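Local coordinates for cytochrome P450 CYP260B1 (Sorangium cellulosum, PDB 5HIW), which is a bacterial haem protein of the cytochrome P450 family, a helix-rich fold that holds protoporphyrin IX with its iron, at residues 11-16 with 367-372; 240-245 with 382-387; 6-11 with 20-25. All coordinates share one frame; numbering follows the deposited sequence.

Contact 1. Residues 11-16 with 367-372; sequences TSKDPS and TVQPTF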
# COMPACT_ATOMS: atom_id res chain seq x y z
N THR A 11 -20.31 4.62 0.42
CA THR A 11 -20.12 3.18 0.22
C THR A 11 -20.88 2.71 -1.02
O THR A 11 -21.74 3.45 -1.54
CB THR A 11 -20.58 2.32 1.39
OG1 THR A 11 -21.99 2.35 1.49
CG2 THR A 11 -20.02 2.82 2.67
N SER A 12 -20.54 1.53 -1.51
CA SER A 12 -21.15 0.99 -2.72
C SER A 12 -20.79 -0.41 -2.99
O SER A 12 -19.75 -0.91 -2.54
CB SER A 12 -20.76 1.81 -3.94
OG SER A 12 -21.49 1.37 -5.08
N LYS A 13 -21.64 -1.09 -3.75
CA LYS A 13 -21.31 -2.40 -4.27
C LYS A 13 -20.56 -2.34 -5.57
O LYS A 13 -20.14 -3.37 -6.07
CB LYS A 13 -22.58 -3.26 -4.53
CG LYS A 13 -23.47 -3.32 -3.31
CD LYS A 13 -23.19 -4.54 -2.53
CE LYS A 13 -24.28 -4.76 -1.50
NZ LYS A 13 -23.86 -3.95 -0.35
N ASP A 14 -20.43 -1.17 -6.14
CA ASP A 14 -19.83 -1.03 -7.45
C ASP A 14 -18.44 -0.47 -7.18
O ASP A 14 -18.32 0.62 -6.62
CB ASP A 14 -20.67 -0.06 -8.22
CG ASP A 14 -20.08 0.39 -9.54
OD1 ASP A 14 -18.97 0.03 -9.95
OD2 ASP A 14 -20.80 1.17 -10.23
N PRO A 15 -17.43 -1.21 -7.58
CA PRO A 15 -16.07 -0.81 -7.27
C PRO A 15 -15.59 0.50 -7.85
O PRO A 15 -14.65 1.12 -7.29
CB PRO A 15 -15.24 -2.00 -7.71
CG PRO A 15 -16.10 -2.78 -8.61
CD PRO A 15 -17.48 -2.58 -8.12
N SER A 16 -16.20 0.99 -8.92
CA SER A 16 -15.74 2.19 -9.55
C SER A 16 -16.59 3.43 -9.15
O SER A 16 -16.23 4.56 -9.52
CB SER A 16 -15.69 2.00 -11.08
OG SER A 16 -17.05 2.04 -11.53
N THR A 367 -23.28 -15.14 -5.40
CA THR A 367 -24.20 -14.97 -4.28
C THR A 367 -23.84 -13.99 -3.18
O THR A 367 -24.65 -13.73 -2.30
CB THR A 367 -24.50 -16.30 -3.65
OG1 THR A 367 -23.35 -16.71 -2.96
CG2 THR A 367 -24.86 -17.30 -4.75
N VAL A 368 -22.64 -13.42 -3.21
CA VAL A 368 -22.23 -12.50 -2.16
C VAL A 368 -21.87 -11.20 -2.84
O VAL A 368 -21.18 -11.24 -3.84
CB VAL A 368 -21.01 -13.07 -1.40
CG1 VAL A 368 -20.52 -12.07 -0.35
CG2 VAL A 368 -21.35 -14.42 -0.77
N GLN A 369 -22.34 -10.09 -2.27
CA GLN A 369 -22.22 -8.74 -2.77
C GLN A 369 -21.26 -7.97 -1.84
O GLN A 369 -21.67 -7.34 -0.89
CB GLN A 369 -23.63 -8.04 -2.74
CG GLN A 369 -24.87 -8.88 -3.06
CD GLN A 369 -24.72 -9.64 -4.35
OE1 GLN A 369 -24.06 -9.18 -5.27
NE2 GLN A 369 -25.31 -10.84 -4.41
N PRO A 370 -19.97 -8.01 -2.12
CA PRO A 370 -19.06 -7.21 -1.31
C PRO A 370 -19.40 -5.70 -1.29
O PRO A 370 -19.85 -5.18 -2.33
CB PRO A 370 -17.72 -7.39 -2.02
CG PRO A 370 -17.88 -8.48 -3.01
CD PRO A 370 -19.36 -8.55 -3.32
N THR A 371 -19.13 -4.98 -0.18
CA THR A 371 -19.21 -3.54 -0.16
C THR A 371 -17.82 -2.84 -0.16
O THR A 371 -16.93 -3.20 0.66
CB THR A 371 -19.94 -3.07 1.10
OG1 THR A 371 -21.23 -3.70 1.17
CG2 THR A 371 -20.12 -1.61 1.10
N PHE A 372 -17.69 -1.83 -1.02
CA PHE A 372 -16.49 -0.98 -1.19
C PHE A 372 -16.63 0.27 -0.38
O PHE A 372 -17.67 0.96 -0.46
CB PHE A 372 -16.23 -0.65 -2.68
CG PHE A 372 -15.93 -1.89 -3.48
CD1 PHE A 372 -16.94 -2.71 -3.90
CD2 PHE A 372 -14.62 -2.29 -3.70
CE1 PHE A 372 -16.69 -3.86 -4.57
CE2 PHE A 372 -14.36 -3.45 -4.35
CZ PHE A 372 -15.34 -4.27 -4.75
O HOH W 1 -19.80 -5.76 -4.84

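Contact 2. Residues 240-245 with 382-387; sequences LLVALL and FGPDQI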
# COMPACT_ATOMS: atom_id res chain seq x y z
N LEU A 240 -6.54 -5.96 -6.89
CA LEU A 240 -6.14 -6.63 -8.08
C LEU A 240 -7.05 -7.80 -8.34
O LEU A 240 -7.60 -8.01 -9.44
CB LEU A 240 -4.67 -7.07 -7.96
CG LEU A 240 -4.13 -7.93 -9.08
CD1 LEU A 240 -4.40 -7.37 -10.43
CD2 LEU A 240 -2.65 -8.32 -8.85
N LEU A 241 -7.32 -8.58 -7.30
CA LEU A 241 -8.19 -9.68 -7.49
C LEU A 241 -9.61 -9.17 -7.86
O LEU A 241 -10.24 -9.81 -8.64
CB LEU A 241 -8.26 -10.50 -6.22
CG LEU A 241 -6.98 -11.34 -6.03
CD1 LEU A 241 -7.15 -11.96 -4.67
CD2 LEU A 241 -6.72 -12.37 -7.05
N VAL A 242 -10.06 -8.10 -7.25
CA VAL A 242 -11.38 -7.52 -7.59
C VAL A 242 -11.41 -7.24 -9.08
O VAL A 242 -12.34 -7.68 -9.81
CB VAL A 242 -11.71 -6.28 -6.76
CG1 VAL A 242 -12.92 -5.47 -7.33
CG2 VAL A 242 -12.01 -6.63 -5.30
N ALA A 243 -10.41 -6.52 -9.53
CA ALA A 243 -10.31 -6.10 -10.95
C ALA A 243 -10.30 -7.26 -11.83
O ALA A 243 -10.94 -7.23 -12.92
CB ALA A 243 -9.09 -5.27 -11.17
N LEU A 244 -9.52 -8.30 -11.50
CA LEU A 244 -9.52 -9.48 -12.36
C LEU A 244 -10.85 -10.26 -12.32
O LEU A 244 -11.41 -10.58 -13.38
CB LEU A 244 -8.35 -10.46 -12.05
CG LEU A 244 -7.00 -9.74 -12.30
CD1 LEU A 244 -5.85 -10.65 -11.97
CD2 LEU A 244 -6.81 -9.18 -13.71
N LEU A 245 -11.33 -10.62 -11.14
CA LEU A 245 -12.56 -11.40 -11.04
C LEU A 245 -13.76 -10.64 -11.59
O LEU A 245 -14.69 -11.27 -12.13
CB LEU A 245 -12.85 -11.78 -9.63
CG LEU A 245 -11.81 -12.64 -8.88
CD1 LEU A 245 -12.23 -12.78 -7.42
CD2 LEU A 245 -11.67 -13.98 -9.52
N PHE A 382 -8.76 1.98 0.40
CA PHE A 382 -10.02 1.81 -0.34
C PHE A 382 -10.13 0.39 -0.84
O PHE A 382 -9.20 -0.17 -1.46
CB PHE A 382 -10.14 2.77 -1.50
CG PHE A 382 -11.34 2.49 -2.37
CD1 PHE A 382 -12.60 2.90 -1.92
CD2 PHE A 382 -11.25 1.74 -3.50
CE1 PHE A 382 -13.75 2.59 -2.67
CE2 PHE A 382 -12.38 1.47 -4.28
CZ PHE A 382 -13.64 1.90 -3.83
N GLY A 383 -11.25 -0.29 -0.61
CA GLY A 383 -11.32 -1.64 -1.04
C GLY A 383 -12.61 -2.38 -0.58
O GLY A 383 -13.42 -1.75 0.06
N PRO A 384 -12.68 -3.66 -0.87
CA PRO A 384 -13.84 -4.52 -0.59
C PRO A 384 -13.78 -5.08 0.79
O PRO A 384 -12.70 -5.28 1.36
CB PRO A 384 -13.72 -5.63 -1.62
CG PRO A 384 -12.29 -5.83 -1.78
CD PRO A 384 -11.72 -4.43 -1.69
N ASP A 385 -14.97 -5.34 1.36
CA ASP A 385 -15.00 -6.06 2.63
C ASP A 385 -14.72 -7.50 2.58
O ASP A 385 -14.42 -8.09 3.64
CB ASP A 385 -16.29 -5.70 3.40
CG ASP A 385 -17.54 -6.20 2.75
OD1 ASP A 385 -17.55 -6.77 1.64
OD2 ASP A 385 -18.57 -5.99 3.40
N GLN A 386 -14.80 -8.11 1.40
CA GLN A 386 -14.45 -9.49 1.16
C GLN A 386 -14.42 -9.72 -0.35
O GLN A 386 -14.91 -8.87 -1.16
CB GLN A 386 -15.42 -10.52 1.81
CG GLN A 386 -16.89 -10.15 1.56
CD GLN A 386 -17.83 -11.30 1.88
OE1 GLN A 386 -17.53 -12.42 1.54
NE2 GLN A 386 -18.93 -11.03 2.50
N ILE A 387 -13.82 -10.84 -0.72
CA ILE A 387 -13.56 -11.21 -2.11
C ILE A 387 -14.00 -12.62 -2.35
O ILE A 387 -13.20 -13.56 -2.51
CB ILE A 387 -12.09 -11.00 -2.55
CG1 ILE A 387 -11.63 -9.62 -2.15
CG2 ILE A 387 -12.04 -11.14 -4.06
CD1 ILE A 387 -10.14 -9.52 -2.21

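Contact 3. Residues 6-11 with 20-25; sequences NLFSFT and IHLAAA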
# COMPACT_ATOMS: atom_id res chain seq x y z
N ASN A 6 -19.17 15.78 2.39
CA ASN A 6 -18.81 14.53 3.10
C ASN A 6 -18.73 13.47 1.98
O ASN A 6 -19.74 12.93 1.57
CB ASN A 6 -19.85 14.11 4.18
CG ASN A 6 -19.35 12.92 5.05
OD1 ASN A 6 -18.60 12.08 4.57
ND2 ASN A 6 -19.73 12.86 6.32
N LEU A 7 -17.55 13.31 1.38
CA LEU A 7 -17.41 12.40 0.24
C LEU A 7 -16.82 11.03 0.61
O LEU A 7 -17.02 10.05 -0.08
CB LEU A 7 -16.54 13.10 -0.80
CG LEU A 7 -16.99 14.46 -1.33
CD1 LEU A 7 -16.00 14.94 -2.35
CD2 LEU A 7 -18.38 14.38 -1.98
N PHE A 8 -16.11 10.95 1.72
CA PHE A 8 -15.38 9.73 2.07
C PHE A 8 -16.20 8.67 2.79
O PHE A 8 -15.75 7.55 2.98
CB PHE A 8 -14.08 10.09 2.79
CG PHE A 8 -12.99 10.56 1.84
CD1 PHE A 8 -13.05 11.78 1.20
CD2 PHE A 8 -11.91 9.71 1.53
CE1 PHE A 8 -12.07 12.19 0.33
CE2 PHE A 8 -10.93 10.12 0.66
CZ PHE A 8 -10.97 11.35 0.07
N SER A 9 -17.41 9.04 3.23
CA SER A 9 -18.33 8.07 3.87
C SER A 9 -19.12 7.30 2.79
O SER A 9 -19.77 6.32 3.08
CB SER A 9 -19.24 8.77 4.91
OG SER A 9 -19.87 9.89 4.30
N PHE A 10 -19.02 7.71 1.56
CA PHE A 10 -19.63 6.98 0.42
C PHE A 10 -19.30 5.48 0.51
O PHE A 10 -18.15 5.10 0.73
CB PHE A 10 -19.08 7.63 -0.88
CG PHE A 10 -19.67 7.09 -2.17
CD1 PHE A 10 -19.11 6.02 -2.79
CD2 PHE A 10 -20.78 7.70 -2.75
CE1 PHE A 10 -19.65 5.50 -3.97
CE2 PHE A 10 -21.32 7.22 -3.92
CZ PHE A 10 -20.75 6.12 -4.55
N THR A 11 -20.31 4.62 0.42
CA THR A 11 -20.12 3.18 0.22
C THR A 11 -20.88 2.71 -1.02
O THR A 11 -21.74 3.45 -1.54
CB THR A 11 -20.58 2.32 1.39
OG1 THR A 11 -21.99 2.35 1.49
CG2 THR A 11 -20.02 2.82 2.67
N ILE A 20 -15.58 7.62 -9.49
CA ILE A 20 -16.52 8.46 -10.30
C ILE A 20 -17.02 9.67 -9.48
O ILE A 20 -17.02 10.83 -9.96
CB ILE A 20 -17.69 7.62 -10.79
CG1 ILE A 20 -17.22 6.65 -11.90
CG2 ILE A 20 -18.80 8.58 -11.36
CD1 ILE A 20 -18.22 5.61 -12.39
N HIS A 21 -17.43 9.36 -8.27
CA HIS A 21 -17.93 10.33 -7.27
C HIS A 21 -16.91 11.39 -6.95
O HIS A 21 -17.22 12.59 -6.98
CB HIS A 21 -18.31 9.52 -6.03
CG HIS A 21 -18.86 10.29 -4.88
ND1 HIS A 21 -18.25 10.27 -3.62
CD2 HIS A 21 -20.02 10.96 -4.73
CE1 HIS A 21 -19.00 10.98 -2.79
NE2 HIS A 21 -20.06 11.42 -3.44
N LEU A 22 -15.67 10.99 -6.69
CA LEU A 22 -14.63 11.97 -6.48
C LEU A 22 -14.30 12.82 -7.68
O LEU A 22 -14.05 14.02 -7.52
CB LEU A 22 -13.32 11.33 -5.99
CG LEU A 22 -13.43 10.67 -4.62
CD1 LEU A 22 -12.06 10.12 -4.28
CD2 LEU A 22 -13.90 11.60 -3.50
N ALA A 23 -14.21 12.22 -8.86
CA ALA A 23 -13.88 13.02 -10.02
C ALA A 23 -15.04 14.05 -10.32
O ALA A 23 -14.74 15.18 -10.69
CB ALA A 23 -13.65 12.14 -11.22
N ALA A 24 -16.30 13.62 -10.14
CA ALA A 24 -17.47 14.56 -10.24
C ALA A 24 -17.37 15.72 -9.23
O ALA A 24 -17.50 16.90 -9.59
CB ALA A 24 -18.79 13.81 -10.09
N ALA A 25 -17.01 15.42 -8.01
CA ALA A 25 -16.86 16.43 -6.98
C ALA A 25 -15.71 17.35 -7.31
O ALA A 25 -15.78 18.53 -7.06
CB ALA A 25 -16.68 15.81 -5.59

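Contact 1. Residues 11-16 with 367-372
Ser12 and Phe372 pair through both of their backbone groups. Phe372 N gives a short, nearly straight bond to Ser12 O (2.7 Å, N-H...O 167°), and Ser12 N returns one to Phe372 O at 3.1 Å, more bent at 144°. The same two carbonyl oxygens also receive weaker CA-H...O contacts, Ser12 O from Thr371 CA and Phe372 O from Thr11 CA. The Lys13 side chain slants across Gln369 and Thr371: bends at chi2 and chi4 set CD and CE against Gln369 CB, and NZ ends 3.0 Å from Thr371 OG1, to which it donates. One water serves two acceptors at once, donating to Lys13 O (2.7 Å) and Pro370 O (2.6 Å). The arrangement is a single antiparallel bridge, a hydrogen-bonded pair, which ties the loop before helix 17-28 to the start of strand 372-373 near the C-terminal end of the P450 chain. On its other side that strand pairs with strand 383-384, and Thr371 N is taken up by Asp385 OD1. The Phe372 ring has Pro15 CB over its centre, a CH-pi contact at 3.8 Å from the centroid; Ser12 O and the water lie at the ring edge. Within 11-16, Ser12 OG accepts from Asp14 N at 2.9 Å, closing an ST turn just ahead of helix 17-28. Asp14 OD1 in turn caps Ser16 N at 3.1 Å, the N-H arriving from above the carboxylate plane.

Contact 2. Residues 240-245 with 382-387
Val242 and Pro384 meet with CG2 of the valine against CG of the proline ring, 3.6 Å apart, the two side chains running past each other in opposite directions. The contact packs the C-terminal end of helix 232-245 against the short two-stranded antiparallel sheet of the P450 fold (strands 372-373 and 383-384) and the turn that follows it. It is wholly apolar. Val242 stands with CG1 anti to its backbone N (chi1 166°), which leaves CG2 as the methyl offered to both Pro384 and Ile387; the isoleucine is the looser partner, its CG1 4.4 Å from Val242 CG2. The CB of Ile387 is directed at the helix, and the side chain lies against Leu241, Val242 and Leu245, residues one turn apart or adjacent on one side of it. Its two branches divide the work. CG1 sits beside the backbone N (chi1 -49°) and reaches along the Val242 side, whereas CG2, anti to that N, turns to the two leucines. Leu241 presents only its CB to this methyl, while Leu245 meets it with a branch end, the two side chains crossing at about a right angle. Helix 123-128 covers the same apolar cluster, with Leu123 on Leu241 and Leu245 and Phe124 on Ile387; Glu122 OE2 accepts from Ile387 N, so the backbone polar group beside this apolar side chain is satisfied. The cluster is set back from the haem, which lies about 13 Å from the Pro384 side chain. At the far end of the helix segment, Leu245 CD1 rests 3.7 Å from Ile387 CG2.

Contact 3. Residues 6-11 with 20-25
Phe10 and His21 form a face-to-face stack, centroids 4.3 Å apart and planes tilted by 21°. The overlap is offset: Phe10 CD2 lies over the centre of the imidazole, while His21 CG sits toward the rim of the phenyl ring. Both side chains extend with CG anti to the backbone N (chi1 -175° for Phe10, -179° for His21), so the rings come in from opposite sides and overlap in part. The imidazole also has a polar neighbour, Leu7 O, in its plane at the edge and 3.5 Å from His21 CE1. Apolar contacts make up the rest. Leu7 points at helix 17-28: CD2 touches His21 CE1, CD1 presses tightly on Ala25 CB at 3.4 Å, and CB meets Leu22 CD2 at 4.1 Å. Leu22 CD2 reaches on to Phe8 CE1, whose ring also meets Tyr300 nearly at right angles. The N-terminal loop thereby folds back on the first helix of the chain, with Leu7 N hydrogen-bonded to Asp34 OD2. His21 ND1 is buried here without a hydrogen-bonding partner, so at ND1 the ring gains no polar bond, and on this side stacking and apolar packing hold it.

Overall arrangement
Contacts 3 and 1 follow each other along the N-terminal loop and share Thr11: residues 6-11 fold back locally on helix 17-28, whereas the loop residues 11-16 reach across 351 residues to 367-372. Their centres lie 15 Å apart. Contacts 1 and 2, whose segments alternate along the chain, are 9 Å apart between centres and touch directly, because strands 372-373 and 383-384 form one antiparallel sheet; Thr371 O is probably hydrogen-bonded to Asp385 N. Contact 3 closes before contact 2 opens; their centres are 19 Å apart, with nearest atoms about 6 Å apart. Contact 1 thus couples the loop before helix 17-28 to the sheet that packs on helix 232-245, joining the chain's beginning to its C-terminal part.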